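Local coordinates for protein putative transcriptional regulator MarR (Geobacillus stearothermophilus, PDB 2RDP) that probably binds DNA as a dimer through winged helix-turn-helix domains and so regulates transcription, at residues G55-V59 with G60-N64; M66-A69 with C70-T74; R119-A122 with N123-S127. All blocks are in the same frame, centred on the assembly; numbering follows the deposited sequence.

Interaction 1: residues G55-V59 with G60-N64; sequences GDLTV and GELSN
A capping box made by Thr58 and Glu61 starts helix 59-66, the first helix of the helix-turn-helix in this MarR-type winged-helix domain. Thr58 is the N-cap: its OG1 accepts the backbone N-H of Glu61 (OG1 to N 3.0 Å). The return bond runs from Thr58 N to Glu61 OE2 at 3.0 Å and is nearly straight, with an N-H...O angle of 165°. The carboxylate oxygen is met on its anti side, with the donor somewhat out of the carboxylate plane. Thr58 OG1 stands between its own backbone N and carbonyl carbon (chi1 67°), which turns it toward the first turn of the helix. Glu61 throws CG back beside its backbone N and then runs extended, bringing the carboxylate to the Thr58 amide. A water donates to Asp56 O and, at a short 2.5 Å, to Glu61 OE2, giving this carboxylate oxygen a second donor beside Thr58 N. Helical bonds take over at once: Leu62 N reaches Thr58 O at 2.9 Å, and Ser63 N reaches Val59 O at 2.8 Å. The Ser63 hydroxyl folds back to the helix, where its single proton can go to Val59 O or to Gly60 O. Beside the capping box, Leu57 CD1 meets Leu62 CD1 at 3.8 Å, the two side chains crossing at about a right angle. Leu57 also packs on Leu51 and Leu62 on Trp50, both of helix 42-54. Leu57 pairs through its backbone with Ile100 of strand 98-102, and Asp56 forms a salt bridge with Arg101 of that strand, while Val59, Leu62 and Ser63 rest on helix 70-82.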
loop_
_atom_site.group_PDB
_atom_site.type_symbol
_atom_site.label_atom_id
_atom_site.label_comp_id
_atom_site.label_asym_id
_atom_site.label_seq_id
_atom_site.Cartn_x
_atom_site.Cartn_y
_atom_site.Cartn_z
ATOM N N GLY A 55 -7.227 16.101 -13.552
ATOM C CA GLY A 55 -8.314 17.051 -13.869
ATOM C C GLY A 55 -9.697 16.444 -13.647
ATOM O O GLY A 55 -9.805 15.398 -13.005
ATOM N N ASP A 56 -10.744 17.061 -14.192
ATOM C CA ASP A 56 -12.120 16.545 -14.068
ATOM C C ASP A 56 -12.237 15.093 -14.537
ATOM O O ASP A 56 -11.713 14.750 -15.586
ATOM C CB ASP A 56 -13.099 17.405 -14.858
ATOM C CG ASP A 56 -13.170 18.860 -14.370
ATOM O OD1 ASP A 56 -13.959 19.641 -14.984
ATOM O OD2 ASP A 56 -12.457 19.221 -13.387
ATOM N N LEU A 57 -12.884 14.239 -13.747
ATOM C CA LEU A 57 -13.070 12.807 -14.085
ATOM C C LEU A 57 -14.517 12.438 -13.920
ATOM O O LEU A 57 -15.166 12.931 -13.016
ATOM C CB LEU A 57 -12.244 11.896 -13.168
ATOM C CG LEU A 57 -10.708 11.972 -13.198
ATOM C CD1 LEU A 57 -10.153 11.025 -12.183
ATOM C CD2 LEU A 57 -10.130 11.663 -14.593
ATOM N N THR A 58 -15.041 11.585 -14.791
ATOM C CA THR A 58 -16.361 11.016 -14.552
ATOM C C THR A 58 -16.230 10.003 -13.420
ATOM O O THR A 58 -15.129 9.624 -13.054
ATOM C CB THR A 58 -16.945 10.346 -15.814
ATOM O OG1 THR A 58 -16.176 9.191 -16.135
ATOM C CG2 THR A 58 -16.934 11.303 -17.023
ATOM N N VAL A 59 -17.340 9.573 -12.846
ATOM C CA VAL A 59 -17.310 8.554 -11.796
ATOM C C VAL A 59 -16.795 7.243 -12.398
ATOM O O VAL A 59 -16.078 6.492 -11.753
ATOM C CB VAL A 59 -18.731 8.338 -11.156
ATOM C CG1 VAL A 59 -18.737 7.145 -10.241
ATOM C CG2 VAL A 59 -19.204 9.567 -10.383
ATOM N N GLY A 60 -17.173 6.954 -13.637
ATOM C CA GLY A 60 -16.615 5.809 -14.315
ATOM C C GLY A 60 -15.097 5.879 -14.442
ATOM O O GLY A 60 -14.419 4.904 -14.182
ATOM N N GLU A 61 -14.553 7.026 -14.829
ATOM C CA GLU A 61 -13.111 7.172 -14.960
ATOM C C GLU A 61 -12.423 7.082 -13.615
ATOM O O GLU A 61 -11.368 6.452 -13.475
ATOM C CB GLU A 61 -12.763 8.503 -15.598
ATOM C CG GLU A 61 -13.411 8.678 -16.926
ATOM C CD GLU A 61 -13.002 9.960 -17.607
ATOM O OE1 GLU A 61 -12.569 9.853 -18.774
ATOM O OE2 GLU A 61 -13.124 11.054 -16.998
ATOM N N LEU A 62 -13.030 7.694 -12.617
ATOM C CA LEU A 62 -12.453 7.713 -11.290
ATOM C C LEU A 62 -12.426 6.310 -10.720
ATOM O O LEU A 62 -11.429 5.865 -10.165
ATOM C CB LEU A 62 -13.242 8.688 -10.372
ATOM C CG LEU A 62 -12.732 8.886 -8.933
ATOM C CD1 LEU A 62 -11.263 9.341 -8.941
ATOM C CD2 LEU A 62 -13.558 9.917 -8.185
ATOM N N SER A 63 -13.519 5.592 -10.883
ATOM C CA SER A 63 -13.592 4.250 -10.321
ATOM C C SER A 63 -12.605 3.295 -11.001
ATOM O O SER A 63 -12.063 2.418 -10.344
ATOM C CB SER A 63 -15.033 3.710 -10.391
ATOM O OG SER A 63 -15.341 3.474 -11.730
ATOM N N ASN A 64 -12.384 3.459 -12.306
ATOM C CA ASN A 64 -11.355 2.663 -13.021
ATOM C C ASN A 64 -9.925 2.912 -12.550
ATOM O O ASN A 64 -9.105 1.986 -12.556
ATOM C CB ASN A 64 -11.458 2.831 -14.544
ATOM C CG ASN A 64 -12.627 2.036 -15.141
ATOM O OD1 ASN A 64 -13.102 1.079 -14.531
ATOM N ND2 ASN A 64 -13.089 2.429 -16.334
HETATM O O HOH W 1 -12.866 13.467 -17.752
#

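Interaction 2: residues M66-A69 with C70-T74; sequences MYLA and CSTTT
Ala69, extended after the positive-phi turn at Tyr67, takes the N-cap position of helix 70-82, and its carbonyl oxygen receives the first helical bond, from Thr73 N at 3.1 Å with the donor in the carbonyl plane. The same oxygen accepts a second bond from Thr73 OG1 at 3.0 Å, coming from above that plane, so one residue grips Ala69 O twice. Thr73 OG1 sits beside its own backbone N (chi1 -49°), which directs the hydroxyl back down the helix to this oxygen; it also touches Leu68 CB at 3.4 Å, where the two side chains meet at a slant. Further out, Leu68 CD1 approaches Thr72 CG2 at 4.2 Å. A water bridges the start of the helix, accepting from Ala69 N and lying 2.7 Å from Thr72 OG1. One residue on, Thr74 repeats the two-bond pattern: its OG1 and N both donate to Cys70 O, from opposite faces of its plane, OG1 at 2.8 Å. Thr73 also packs on Val59 and Ser63 of helix 59-66. The short turn between helices 59-66 and 70-82, which pack against each other, is that of the helix-turn-helix, in which helix 70-82 is probably the DNA recognition helix, as in MarR relatives.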
loop_
_atom_site.group_PDB
_atom_site.type_symbol
_atom_site.label_atom_id
_atom_site.label_comp_id
_atom_site.label_asym_id
_atom_site.label_seq_id
_atom_site.Cartn_x
_atom_site.Cartn_y
_atom_site.Cartn_z
HETATM N N MSE A 66 -9.237 3.813 -9.428
HETATM C CA MSE A 66 -9.157 3.405 -8.033
HETATM C C MSE A 66 -9.459 1.955 -7.848
HETATM O O MSE A 66 -9.341 1.446 -6.725
HETATM C CB MSE A 66 -10.159 4.202 -7.214
HETATM C CG MSE A 66 -9.813 5.644 -7.149
HETATM SE SE MSE A 66 -11.017 6.649 -5.999
HETATM C CE MSE A 66 -10.651 5.848 -4.221
ATOM N N TYR A 67 -9.831 1.288 -8.952
ATOM C CA TYR A 67 -10.154 -0.135 -8.972
ATOM C C TYR A 67 -11.361 -0.471 -8.088
ATOM O O TYR A 67 -11.385 -1.526 -7.463
ATOM C CB TYR A 67 -8.930 -0.991 -8.601
ATOM C CG TYR A 67 -7.797 -0.816 -9.597
ATOM C CD1 TYR A 67 -7.896 -1.371 -10.888
ATOM C CD2 TYR A 67 -6.643 -0.098 -9.266
ATOM C CE1 TYR A 67 -6.881 -1.196 -11.817
ATOM C CE2 TYR A 67 -5.627 0.082 -10.189
ATOM C CZ TYR A 67 -5.756 -0.464 -11.453
ATOM O OH TYR A 67 -4.760 -0.315 -12.395
ATOM N N LEU A 68 -12.352 0.433 -8.068
ATOM C CA LEU A 68 -13.587 0.258 -7.299
ATOM C C LEU A 68 -14.752 -0.013 -8.225
ATOM O O LEU A 68 -14.673 0.375 -9.387
ATOM C CB LEU A 68 -13.883 1.515 -6.464
ATOM C CG LEU A 68 -12.801 1.863 -5.442
ATOM C CD1 LEU A 68 -13.145 3.197 -4.810
ATOM C CD2 LEU A 68 -12.657 0.728 -4.368
ATOM N N ALA A 69 -15.818 -0.663 -7.725
ATOM C CA ALA A 69 -17.119 -0.632 -8.406
ATOM C C ALA A 69 -17.691 0.783 -8.442
ATOM O O ALA A 69 -17.364 1.631 -7.624
ATOM C CB ALA A 69 -18.128 -1.615 -7.781
ATOM N N CYS A 70 -18.512 1.030 -9.438
ATOM C CA CYS A 70 -19.243 2.279 -9.596
ATOM C C CYS A 70 -20.095 2.709 -8.393
ATOM O O CYS A 70 -20.104 3.869 -8.062
ATOM C CB CYS A 70 -20.099 2.165 -10.846
ATOM S SG CYS A 70 -19.045 2.430 -12.266
ATOM N N SER A 71 -20.786 1.760 -7.746
ATOM C CA SER A 71 -21.601 2.041 -6.565
ATOM C C SER A 71 -20.756 2.636 -5.441
ATOM O O SER A 71 -21.115 3.654 -4.857
ATOM C CB SER A 71 -22.323 0.762 -6.084
ATOM O OG SER A 71 -21.371 -0.198 -5.618
ATOM N N THR A 72 -19.633 1.992 -5.156
ATOM C CA THR A 72 -18.636 2.458 -4.160
ATOM C C THR A 72 -18.103 3.838 -4.480
ATOM O O THR A 72 -17.993 4.693 -3.582
ATOM C CB THR A 72 -17.441 1.480 -4.077
ATOM O OG1 THR A 72 -17.941 0.137 -4.042
ATOM C CG2 THR A 72 -16.574 1.729 -2.825
ATOM N N THR A 73 -17.755 4.075 -5.744
ATOM C CA THR A 73 -17.183 5.346 -6.111
ATOM C C THR A 73 -18.211 6.479 -6.021
ATOM O O THR A 73 -17.864 7.590 -5.708
ATOM C CB THR A 73 -16.579 5.299 -7.506
ATOM O OG1 THR A 73 -15.744 4.145 -7.595
ATOM C CG2 THR A 73 -15.761 6.567 -7.776
ATOM N N THR A 74 -19.472 6.172 -6.281
ATOM C CA THR A 74 -20.557 7.150 -6.243
ATOM C C THR A 74 -20.832 7.588 -4.811
ATOM O O THR A 74 -21.043 8.749 -4.583
ATOM C CB THR A 74 -21.845 6.554 -6.918
ATOM O OG1 THR A 74 -21.550 6.201 -8.277
ATOM C CG2 THR A 74 -23.049 7.515 -6.859
HETATM O O HOH W 2 -15.936 -1.517 -4.897
#

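Interaction 3: residues R119-A122 with N123-S127; sequences RDLA and NVLES
The flat amide of Asn123 lies with one face over Arg119 O, which stands almost straight beneath Asn123 CG at 3.6 Å; Ala122 C lies on the same side of the amide, off to one side of Asn123 OD1. Asn123 CG leans beside its own backbone N (chi1 -69°), laying the amide back along the preceding turn of helix 104-124. Beneath the side chain, Asn123 N bonds to Arg119 O at 3.1 Å. Val124 N follows to Asp120 O at 3.2 Å, and the Val124 methyl CG2 comes within 3.4 Å of that oxygen. Leu125 N meets Leu121 O at 2.9 Å and also makes a weak second bond to Ala122 O. Leu121 and Leu125, one turn apart, touch CG to CD1 at 3.8 Å with their side chains slanted across each other. This apolar ridge faces the second subunit, packing on its Leu20 and Leu16, while Val124 touches Met147 of that subunit. Toward helix 10-35 of the same chain, Asp120 OD2 makes a salt bridge with Arg30 and Val124 packs on the Arg30 side chain, so this part of helix 104-124 lies between its own helix 10-35 and the partner subunit.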
loop_
_atom_site.group_PDB
_atom_site.type_symbol
_atom_site.label_atom_id
_atom_site.label_comp_id
_atom_site.label_asym_id
_atom_site.label_seq_id
_atom_site.Cartn_x
_atom_site.Cartn_y
_atom_site.Cartn_z
ATOM N N ARG A 119 7.717 16.050 3.084
ATOM C CA ARG A 119 8.563 16.327 4.251
ATOM C C ARG A 119 8.907 15.047 5.002
ATOM O O ARG A 119 10.059 14.845 5.335
ATOM C CB ARG A 119 7.913 17.356 5.180
ATOM C CG ARG A 119 8.190 18.755 4.734
ATOM C CD ARG A 119 7.661 19.820 5.686
ATOM N NE ARG A 119 6.303 20.179 5.304
ATOM C CZ ARG A 119 5.236 20.042 6.089
ATOM N NH1 ARG A 119 5.374 19.588 7.342
ATOM N NH2 ARG A 119 4.033 20.370 5.619
ATOM N N ASP A 120 7.921 14.174 5.218
ATOM C CA ASP A 120 8.110 12.898 5.900
ATOM C C ASP A 120 9.152 12.011 5.200
ATOM O O ASP A 120 10.047 11.452 5.846
ATOM C CB ASP A 120 6.761 12.169 6.016
ATOM C CG ASP A 120 6.850 10.843 6.813
ATOM O OD1 ASP A 120 7.219 10.852 8.010
ATOM O OD2 ASP A 120 6.515 9.779 6.248
ATOM N N LEU A 121 9.047 11.918 3.878
ATOM C CA LEU A 121 10.011 11.207 3.063
ATOM C C LEU A 121 11.386 11.856 3.072
ATOM O O LEU A 121 12.393 11.158 3.180
ATOM C CB LEU A 121 9.479 11.063 1.645
ATOM C CG LEU A 121 10.347 10.293 0.654
ATOM C CD1 LEU A 121 10.442 8.804 0.990
ATOM C CD2 LEU A 121 9.751 10.520 -0.747
ATOM N N ALA A 122 11.448 13.185 2.960
ATOM C CA ALA A 122 12.742 13.864 3.053
ATOM C C ALA A 122 13.473 13.433 4.346
ATOM O O ALA A 122 14.684 13.254 4.330
ATOM C CB ALA A 122 12.572 15.391 2.987
ATOM N N ASN A 123 12.740 13.236 5.447
ATOM C CA ASN A 123 13.344 12.770 6.727
ATOM C C ASN A 123 13.857 11.352 6.665
ATOM O O ASN A 123 14.902 11.062 7.212
ATOM C CB ASN A 123 12.372 12.898 7.918
ATOM C CG ASN A 123 12.092 14.349 8.285
ATOM O OD1 ASN A 123 12.939 15.222 8.078
ATOM N ND2 ASN A 123 10.908 14.620 8.831
ATOM N N VAL A 124 13.106 10.465 6.024
ATOM C CA VAL A 124 13.545 9.081 5.799
ATOM C C VAL A 124 14.802 9.017 4.921
ATOM O O VAL A 124 15.664 8.175 5.127
ATOM C CB VAL A 124 12.425 8.248 5.160
ATOM C CG1 VAL A 124 12.915 6.837 4.769
ATOM C CG2 VAL A 124 11.176 8.204 6.078
ATOM N N LEU A 125 14.890 9.920 3.951
ATOM C CA LEU A 125 15.947 9.915 2.947
ATOM C C LEU A 125 17.202 10.675 3.332
ATOM O O LEU A 125 18.127 10.725 2.534
ATOM C CB LEU A 125 15.440 10.488 1.613
ATOM C CG LEU A 125 14.390 9.680 0.837
ATOM C CD1 LEU A 125 13.956 10.495 -0.379
ATOM C CD2 LEU A 125 14.907 8.356 0.411
ATOM N N GLU A 126 17.239 11.279 4.520
ATOM C CA GLU A 126 18.337 12.182 4.853
ATOM C C GLU A 126 19.675 11.483 5.000
ATOM O O GLU A 126 20.713 12.126 4.873
ATOM C CB GLU A 126 18.032 13.091 6.051
ATOM C CG GLU A 126 18.227 12.479 7.443
ATOM C CD GLU A 126 17.326 13.164 8.496
ATOM O OE1 GLU A 126 17.304 14.426 8.508
ATOM O OE2 GLU A 126 16.628 12.442 9.281
ATOM N N SER A 127 19.646 10.172 5.214
ATOM C CA SER A 127 20.877 9.399 5.295
ATOM C C SER A 127 21.323 8.796 3.955
ATOM O O SER A 127 22.399 8.215 3.883
ATOM C CB SER A 127 20.789 8.311 6.364
ATOM O OG SER A 127 19.892 7.307 5.948
#

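Along the chain the three local contacts come in series, without nesting or crossing. Interaction 1 forms where the loop after helix 42-54 turns into helix 59-66, and interaction 2 where the next turn enters helix 70-82. Their centres lie about 10 Å apart and they touch: Ser63 O and Leu68 N form a probable hydrogen bond at 3.0 Å, and Val59 packs on Thr74, joining the two helices of the DNA-binding motif. Interaction 3 lies far along helix 104-124, on the opposite side of the chain's centre, its centre about 32 Å from that of interaction 1 and about 34 Å from that of interaction 2. It belongs to the region where the subunits pair.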